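PDB 6RIY: replicative DNA helicase from Mycobacterium chimaera, which carries an intein, the part crystallised here, which probably excises itself from the helicase precursor by protein splicing and joins the flanking segments. Local coordinates for residues Gln78-Gly82 / Ile111-Arg115; Ala1-Thr6 / Ile59-His65; Gln66-Ser70 / Asp84-Val88. All coordinates share one frame; numbering follows the deposited sequence.

In the fold
From the N terminus, contact 2 comes first: Ala1-Thr6 meets Ile59-His65 and closes a loop of 52 residues, linking the outer strand 2-3 of one antiparallel sheet to the outer strand 58-62 of another. The chain runs straight on into contact 3, where Gln66-Ser70 reaches Asp84-Val88 across 13 residues. Contact 1 starts inside that loop and spans 28 residues, tying the segment Gln78-Gly82 before strand 85-87 to Ile111-Arg115 on strand 107-117, so contacts 1 and 3 cross. They also touch, through Ile111 N to Asp84 O (2.9 Å) and Leu79 against Trp67. Trp67 packs in turn on Ile59 and Ala61 of contact 2, whereas contacts 1 and 2 do not touch.

Contact 1 of 3, residues Gln78-Gly82 / Ile111-Arg115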
loop_
_atom_site.group_PDB
_atom_site.type_symbol
_atom_site.label_atom_id
_atom_site.label_comp_id
_atom_site.label_asym_id
_atom_site.label_seq_id
_atom_site.Cartn_x
_atom_site.Cartn_y
_atom_site.Cartn_z
ATOM N N GLN A 78 4.580 -2.746 12.824
ATOM C CA GLN A 78 5.488 -3.836 13.145
ATOM C C GLN A 78 6.650 -3.952 12.170
ATOM O O GLN A 78 7.499 -4.825 12.359
ATOM C CB GLN A 78 4.726 -5.166 13.199
ATOM N N LEU A 79 6.722 -3.106 11.142
ATOM C CA LEU A 79 7.784 -3.243 10.150
ATOM C C LEU A 79 9.146 -2.882 10.742
ATOM O O LEU A 79 9.264 -1.952 11.540
ATOM C CB LEU A 79 7.488 -2.371 8.940
ATOM C CG LEU A 79 6.348 -2.865 8.045
ATOM C CD1 LEU A 79 6.054 -1.845 6.966
ATOM C CD2 LEU A 79 6.685 -4.218 7.422
ATOM N N ARG A 80 10.183 -3.618 10.328
ATOM C CA ARG A 80 11.508 -3.544 10.939
ATOM C C ARG A 80 12.553 -3.161 9.899
ATOM O O ARG A 80 12.600 -3.753 8.812
ATOM C CB ARG A 80 11.890 -4.879 11.587
ATOM C CG ARG A 80 10.965 -5.337 12.698
ATOM C CD ARG A 80 11.228 -6.787 13.056
ATOM N NE ARG A 80 10.976 -7.684 11.928
ATOM C CZ ARG A 80 11.373 -8.950 11.881
ATOM N NH1 ARG A 80 12.044 -9.479 12.897
ATOM N NH2 ARG A 80 11.098 -9.693 10.817
ATOM N N SER A 81 13.398 -2.189 10.250
ATOM C CA SER A 81 14.492 -1.776 9.377
ATOM C C SER A 81 15.382 -2.960 9.035
ATOM O O SER A 81 15.816 -3.702 9.922
ATOM C CB SER A 81 15.327 -0.687 10.057
ATOM O OG SER A 81 14.552 0.476 10.310
ATOM N N GLY A 82 15.652 -3.137 7.750
ATOM C CA GLY A 82 16.553 -4.207 7.311
ATOM C C GLY A 82 16.007 -5.616 7.399
ATOM O O GLY A 82 16.121 -6.384 6.439
ATOM N N ILE A 111 12.461 -3.027 3.553
ATOM C CA ILE A 111 12.017 -1.953 4.438
ATOM C C ILE A 111 13.238 -1.242 5.002
ATOM O O ILE A 111 14.140 -1.871 5.574
ATOM C CB ILE A 111 11.122 -2.486 5.561
ATOM C CG1 ILE A 111 9.700 -2.702 5.039
ATOM C CG2 ILE A 111 11.091 -1.485 6.745
ATOM C CD1 ILE A 111 9.515 -3.966 4.214
ATOM N N GLU A 112 13.289 0.075 4.816
ATOM C CA GLU A 112 14.363 0.846 5.419
ATOM C C GLU A 112 13.976 1.367 6.791
ATOM O O GLU A 112 14.788 1.329 7.721
ATOM C CB GLU A 112 14.764 2.010 4.513
ATOM C CG GLU A 112 15.357 1.586 3.175
ATOM C CD GLU A 112 16.800 1.113 3.276
ATOM O OE1 GLU A 112 17.183 0.533 4.315
ATOM O OE2 GLU A 112 17.560 1.332 2.308
ATOM N N SER A 113 12.747 1.851 6.935
ATOM C CA SER A 113 12.291 2.349 8.219
ATOM C C SER A 113 10.780 2.474 8.168
ATOM O O SER A 113 10.190 2.602 7.092
ATOM C CB SER A 113 12.932 3.699 8.560
ATOM O OG SER A 113 12.574 4.683 7.603
ATOM N N ALA A 114 10.165 2.403 9.345
ATOM C CA ALA A 114 8.757 2.715 9.531
ATOM C C ALA A 114 8.654 3.517 10.817
ATOM O O ALA A 114 9.108 3.060 11.871
ATOM C CB ALA A 114 7.899 1.449 9.601
ATOM N N ARG A 115 8.108 4.724 10.725
ATOM C CA ARG A 115 8.108 5.629 11.859
ATOM C C ARG A 115 6.735 6.268 11.985
ATOM O O ARG A 115 6.117 6.621 10.981
ATOM C CB ARG A 115 9.182 6.712 11.704
HETATM O O HOH W 1 12.163 2.392 11.675
#
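Gly82 and Ser81 donate to the flat backbone carbonyl groups of Ile111 and Glu112, respectively, both donors lying somewhat out of plane. The carbonyls sit on strand 107-117 of the Hedgehog/intein fold, at a classic beta bulge, Glu112 and Ser113 together standing opposite Glu52 of strand 48-53. Gly82 N donates to Ile111 O over 2.9 Å, tilted 21° from the carbonyl plane. Ser81 OG reaches Glu112 O at 2.7 Å, from further out at 33°. The serine hydroxyl is set for this by a chi1 of -62°, which turns OG opposite its own carbonyl carbon.

Beneath these polar bonds the loop packs its one buried side chain against the strand. Leu79 CB rests on Ala114 CB at 3.9 Å, while its CD2 branch comes within 4.1 Å of Ile111 CG1, the two side chains crossing at about a right angle. Ile111 CG2 lies 3.4 Å from Arg80 O. The Arg80 side chain itself leads away from the strand, its guanidinium group forming a salt bridge with Asp84. Beyond Ser81, one water accepts from Ala114 N at 3.1 Å and donates a weak bond to Ser81 OG.

Contact 2 of 3, residues Ala1-Thr6 / Ile59-His65; sequences ALALYT and IVADAAH
The terminal amine of Ala1 is held by two side chains from the far end of 59-65. It forms a salt bridge with Asp62 OD1 at 3.1 Å, approaching from above the carboxylate plane, and donates to His65 ND1 at 2.9 Å, lying only 6° out of the imidazole plane. The other nitrogen of the His65 ring, NE2, is hydrogen-bonded to Thr143 OG1, which fixes the ring's rotation. A type I turn from Asp62 to His65 brings both acceptors to the amine. A chi1 of 80° swings Asp62 OD1 toward Ala1 N; OD1 also takes a bond from a water that accepts weakly from the same amine.

Backbone bonds flank a single antiparallel bridge, in which Leu2 and Ala61 form a non-hydrogen-bonded pair: Asp62 N donates to Ala1 O, and Ala3 N to Val60 O, each over 2.9 Å. Ala3 O accepts both Thr6 N and Thr6 OG1 from the same face, closing a type I turn. A water links Thr6 OG1 to Val60 N.

Apolar packing centres on Leu2 CD2, which sits over the middle of the His65 ring, 3.5 Å from its centroid, in a CH-pi contact. The same methyl is tight against Ala61 CB (3.5 Å) and touches Ile59 CG2. Val60 CG2 lies at the edge of the Tyr5 ring, near its OH, while Ala3 CB lies above one face of the Tyr5 ring, toward its rim.

In the precursor, Ala1 N would probably belong to the scissile peptide bond, so the salt bridge is a feature of the free N terminus. Ala1 close to Cys124 is consistent with a class 3 intein, and His65 is probably the block B histidine; such a pairing beside the N-terminal splice junction is typical of inteins.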
loop_
_atom_site.group_PDB
_atom_site.type_symbol
_atom_site.label_atom_id
_atom_site.label_comp_id
_atom_site.label_asym_id
_atom_site.label_seq_id
_atom_site.Cartn_x
_atom_site.Cartn_y
_atom_site.Cartn_z
ATOM N N ALA A 1 -5.200 1.113 5.276
ATOM C CA ALA A 1 -5.509 2.390 4.633
ATOM C C ALA A 1 -4.243 3.167 4.310
ATOM O O ALA A 1 -3.314 3.179 5.111
ATOM C CB ALA A 1 -6.400 3.220 5.518
ATOM N N LEU A 2 -4.234 3.812 3.139
ATOM C CA LEU A 2 -3.132 4.640 2.668
ATOM C C LEU A 2 -3.547 6.106 2.615
ATOM O O LEU A 2 -4.716 6.440 2.412
ATOM C CB LEU A 2 -2.633 4.216 1.271
ATOM C CG LEU A 2 -2.147 2.758 1.139
ATOM C CD1 LEU A 2 -1.457 2.498 -0.214
ATOM C CD2 LEU A 2 -1.211 2.387 2.269
ATOM N N ALA A 3 -2.563 6.982 2.782
ATOM C CA ALA A 3 -2.814 8.418 2.674
ATOM C C ALA A 3 -3.447 8.757 1.331
ATOM O O ALA A 3 -3.121 8.155 0.304
ATOM C CB ALA A 3 -1.499 9.186 2.834
ATOM N N LEU A 4 -4.355 9.740 1.341
ATOM C CA LEU A 4 -5.044 10.140 0.115
ATOM C C LEU A 4 -4.088 10.550 -0.989
ATOM O O LEU A 4 -4.436 10.444 -2.170
ATOM C CB LEU A 4 -5.984 11.306 0.388
ATOM C CG LEU A 4 -7.041 11.160 1.484
ATOM C CD1 LEU A 4 -8.045 12.313 1.374
ATOM C CD2 LEU A 4 -7.731 9.822 1.343
ATOM N N TYR A 5 -2.924 11.088 -0.636
ATOM C CA TYR A 5 -2.000 11.594 -1.640
ATOM C C TYR A 5 -1.100 10.512 -2.202
ATOM O O TYR A 5 -0.216 10.830 -3.011
ATOM C CB TYR A 5 -1.144 12.742 -1.082
ATOM C CG TYR A 5 -0.418 12.461 0.231
ATOM C CD1 TYR A 5 0.524 11.448 0.330
ATOM C CD2 TYR A 5 -0.649 13.248 1.351
ATOM C CE1 TYR A 5 1.190 11.201 1.512
ATOM C CE2 TYR A 5 0.016 13.013 2.542
ATOM C CZ TYR A 5 0.930 11.984 2.615
ATOM O OH TYR A 5 1.601 11.747 3.790
ATOM N N THR A 6 -1.303 9.262 -1.798
ATOM C CA THR A 6 -0.457 8.173 -2.274
ATOM C C THR A 6 -0.709 7.960 -3.756
ATOM O O THR A 6 -1.856 7.718 -4.146
ATOM C CB THR A 6 -0.728 6.866 -1.538
ATOM O OG1 THR A 6 -0.631 7.053 -0.118
ATOM C CG2 THR A 6 0.301 5.812 -1.979
ATOM N N ILE A 59 5.677 5.675 1.632
ATOM C CA ILE A 59 4.224 5.593 1.706
ATOM C C ILE A 59 3.799 5.858 3.144
ATOM O O ILE A 59 4.355 5.273 4.077
ATOM C CB ILE A 59 3.713 4.218 1.242
ATOM C CG1 ILE A 59 4.063 3.997 -0.224
ATOM C CG2 ILE A 59 2.183 4.104 1.448
ATOM C CD1 ILE A 59 3.777 2.598 -0.679
ATOM N N VAL A 60 2.804 6.717 3.318
ATOM C CA VAL A 60 2.200 6.959 4.619
ATOM C C VAL A 60 0.928 6.131 4.708
ATOM O O VAL A 60 0.068 6.186 3.815
ATOM C CB VAL A 60 1.926 8.453 4.829
ATOM C CG1 VAL A 60 1.119 8.683 6.086
ATOM C CG2 VAL A 60 3.258 9.199 4.879
ATOM N N ALA A 61 0.833 5.326 5.758
ATOM C CA ALA A 61 -0.255 4.377 5.887
ATOM C C ALA A 61 -0.686 4.340 7.338
ATOM O O ALA A 61 0.077 4.692 8.242
ATOM C CB ALA A 61 0.156 2.974 5.423
ATOM N N ASP A 62 -1.918 3.892 7.570
ATOM C CA ASP A 62 -2.316 3.815 8.960
ATOM C C ASP A 62 -1.577 2.667 9.646
ATOM O O ASP A 62 -0.955 1.804 9.006
ATOM C CB ASP A 62 -3.837 3.703 9.097
ATOM C CG ASP A 62 -4.349 2.316 8.875
ATOM O OD1 ASP A 62 -3.795 1.593 8.025
ATOM O OD2 ASP A 62 -5.332 1.950 9.553
ATOM N N ALA A 63 -1.583 2.715 10.976
ATOM C CA ALA A 63 -0.751 1.798 11.747
ATOM C C ALA A 63 -1.084 0.342 11.467
ATOM O O ALA A 63 -0.197 -0.522 11.553
ATOM C CB ALA A 63 -0.906 2.093 13.240
ATOM N N ALA A 64 -2.334 0.044 11.120
ATOM C CA ALA A 64 -2.745 -1.342 10.945
ATOM C C ALA A 64 -2.706 -1.819 9.499
ATOM O O ALA A 64 -3.050 -2.977 9.247
ATOM C CB ALA A 64 -4.149 -1.552 11.503
ATOM N N HIS A 65 -2.324 -0.969 8.548
ATOM C CA HIS A 65 -2.220 -1.415 7.161
ATOM C C HIS A 65 -1.237 -2.577 7.042
ATOM O O HIS A 65 -0.203 -2.596 7.710
ATOM C CB HIS A 65 -1.768 -0.258 6.268
ATOM C CG HIS A 65 -1.871 -0.557 4.805
ATOM N ND1 HIS A 65 -3.009 -0.302 4.075
ATOM C CD2 HIS A 65 -0.978 -1.095 3.938
ATOM C CE1 HIS A 65 -2.818 -0.669 2.821
ATOM N NE2 HIS A 65 -1.593 -1.153 2.711
HETATM O O HOH W 2 -5.358 -0.422 8.036
HETATM O O HOH W 3 1.725 7.953 0.923
#

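Contact 3 of 3, residues Gln66-Ser70 / Asp84-Val88; sequences QWPTS and DRIVV
Ile86 folds back on 66-70 through two torsions: chi1 of -59° sets CG1 beside its backbone N, and chi2 of -71° bends CD1 toward Trp67 CB, 4.0 Å away. The other branch, CG2, meets the Pro68 ring at CG. Both methyls also lie against the carbonyl oxygen Pro68 O, which Ile86 CD1 approaches to 3.4 Å. Thr69 has a chi1 of 83°, which puts OG1 between its backbone N and carbonyl carbon, on the side of Asp84.

The two strands run nearly perpendicular, so they pair only where they cross, at a single bridge between Thr69 and Ile86. Its two bonds have the pattern of an antiparallel non-hydrogen-bonded pair but differ in geometry. Ser70 N donates to Arg85 O over 2.9 Å, the shorter bond but more bent at the hydrogen. Val87 N reaches Pro68 O at 3.3 Å, longer but straighter. Each acceptor is also approached by a CA-H group: Thr69 CA lies 3.1 Å from Arg85 O, and Ile86 CA 3.3 Å from Pro68 O.

Two waters bridge the segments. One donates to both Thr69 OG1 (3.0 Å) and Asp84 OD1 (2.9 Å); the second accepts from Arg85 N and is hydrogen-bonded to Ser70 OG. Thr69 OG1 also bonds to Gly72 O and Gly71 N.

Trp67 turns its indole from this crossing into the core, edge-to-face with His65 and bonded through NE1 to Ser76; its place suits the tryptophan of the Trp-Cys-Thr set of class 3 inteins. Apolar and polar contacts thus lie in different parts of the crossing: Ile86 packs on Trp67, the Pro68 ring and a carbonyl oxygen, whereas one water joins the side chains of Thr69 and Asp84, whose carboxylate is probably stabilised as an anion by Arg80.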
loop_
_atom_site.group_PDB
_atom_site.type_symbol
_atom_site.label_atom_id
_atom_site.label_comp_id
_atom_site.label_asym_id
_atom_site.label_seq_id
_atom_site.Cartn_x
_atom_site.Cartn_y
_atom_site.Cartn_z
ATOM N N GLN A 66 -1.565 -3.552 6.188
ATOM C CA GLN A 66 -0.819 -4.808 6.114
ATOM C C GLN A 66 0.102 -4.860 4.902
ATOM O O GLN A 66 -0.234 -4.353 3.828
ATOM C CB GLN A 66 -1.783 -5.994 6.082
ATOM C CG GLN A 66 -2.626 -6.089 7.334
ATOM C CD GLN A 66 -3.685 -7.164 7.246
ATOM O OE1 GLN A 66 -3.581 -8.084 6.446
ATOM N NE2 GLN A 66 -4.720 -7.043 8.069
ATOM N N TRP A 67 1.273 -5.480 5.088
ATOM C CA TRP A 67 2.324 -5.522 4.077
ATOM C C TRP A 67 2.804 -6.961 3.942
ATOM O O TRP A 67 3.075 -7.616 4.960
ATOM C CB TRP A 67 3.502 -4.625 4.468
ATOM C CG TRP A 67 3.112 -3.189 4.661
ATOM C CD1 TRP A 67 2.661 -2.611 5.811
ATOM C CD2 TRP A 67 3.124 -2.159 3.666
ATOM N NE1 TRP A 67 2.395 -1.278 5.595
ATOM C CE2 TRP A 67 2.669 -0.977 4.286
ATOM C CE3 TRP A 67 3.483 -2.119 2.313
ATOM C CZ2 TRP A 67 2.565 0.233 3.601
ATOM C CZ3 TRP A 67 3.367 -0.917 1.633
ATOM C CH2 TRP A 67 2.907 0.239 2.278
ATOM N N PRO A 68 2.952 -7.476 2.730
ATOM C CA PRO A 68 3.459 -8.849 2.557
ATOM C C PRO A 68 4.979 -8.884 2.646
ATOM O O PRO A 68 5.669 -8.358 1.771
ATOM C CB PRO A 68 2.969 -9.218 1.151
ATOM C CG PRO A 68 2.988 -7.901 0.412
ATOM C CD PRO A 68 2.616 -6.833 1.447
ATOM N N THR A 69 5.507 -9.531 3.686
ATOM C CA THR A 69 6.954 -9.716 3.797
ATOM C C THR A 69 7.316 -11.190 3.707
ATOM O O THR A 69 6.473 -12.077 3.823
ATOM C CB THR A 69 7.524 -9.134 5.098
ATOM O OG1 THR A 69 7.366 -10.077 6.171
ATOM C CG2 THR A 69 6.850 -7.825 5.440
ATOM N N SER A 70 8.609 -11.452 3.514
ATOM C CA SER A 70 9.050 -12.835 3.382
ATOM C C SER A 70 8.859 -13.647 4.656
ATOM O O SER A 70 8.844 -14.878 4.585
ATOM C CB SER A 70 10.524 -12.885 2.970
ATOM O OG SER A 70 11.324 -12.275 3.965
ATOM N N ASP A 84 13.102 -6.842 7.199
ATOM C CA ASP A 84 11.888 -7.145 6.447
ATOM C C ASP A 84 12.064 -6.814 4.967
ATOM O O ASP A 84 12.570 -5.742 4.623
ATOM C CB ASP A 84 10.692 -6.383 7.030
ATOM C CG ASP A 84 10.182 -6.996 8.327
ATOM O OD1 ASP A 84 10.274 -8.230 8.486
ATOM O OD2 ASP A 84 9.682 -6.244 9.193
ATOM N N ARG A 85 11.680 -7.755 4.099
ATOM C CA ARG A 85 11.649 -7.564 2.653
ATOM C C ARG A 85 10.255 -7.875 2.127
ATOM O O ARG A 85 9.652 -8.882 2.512
ATOM C CB ARG A 85 12.641 -8.474 1.919
ATOM C CG ARG A 85 14.100 -8.094 2.044
ATOM C CD ARG A 85 14.956 -8.996 1.158
ATOM N NE ARG A 85 16.376 -8.856 1.451
ATOM C CZ ARG A 85 17.161 -7.928 0.917
ATOM N NH1 ARG A 85 16.662 -7.045 0.058
ATOM N NH2 ARG A 85 18.447 -7.881 1.243
ATOM N N ILE A 86 9.773 -7.033 1.217
ATOM C CA ILE A 86 8.486 -7.244 0.557
ATOM C C ILE A 86 8.653 -8.305 -0.527
ATOM O O ILE A 86 9.488 -8.165 -1.428
ATOM C CB ILE A 86 7.952 -5.936 -0.040
ATOM C CG1 ILE A 86 7.770 -4.863 1.044
ATOM C CG2 ILE A 86 6.669 -6.202 -0.801
ATOM C CD1 ILE A 86 6.611 -5.128 2.014
ATOM N N VAL A 87 7.838 -9.359 -0.461
ATOM C CA VAL A 87 7.998 -10.528 -1.320
ATOM C C VAL A 87 6.638 -10.932 -1.876
ATOM O O VAL A 87 5.647 -10.977 -1.136
ATOM C CB VAL A 87 8.650 -11.699 -0.552
ATOM C CG1 VAL A 87 8.212 -13.038 -1.128
ATOM C CG2 VAL A 87 10.176 -11.569 -0.568
ATOM N N VAL A 88 6.594 -11.247 -3.177
ATOM C CA VAL A 88 5.358 -11.607 -3.862
ATOM C C VAL A 88 5.543 -12.897 -4.645
ATOM O O VAL A 88 6.660 -13.350 -4.893
ATOM C CB VAL A 88 4.871 -10.501 -4.815
ATOM C CG1 VAL A 88 4.303 -9.371 -4.022
ATOM C CG2 VAL A 88 6.016 -10.041 -5.711
HETATM O O HOH W 4 8.596 -10.540 8.813
HETATM O O HOH W 5 10.925 -10.189 5.355
#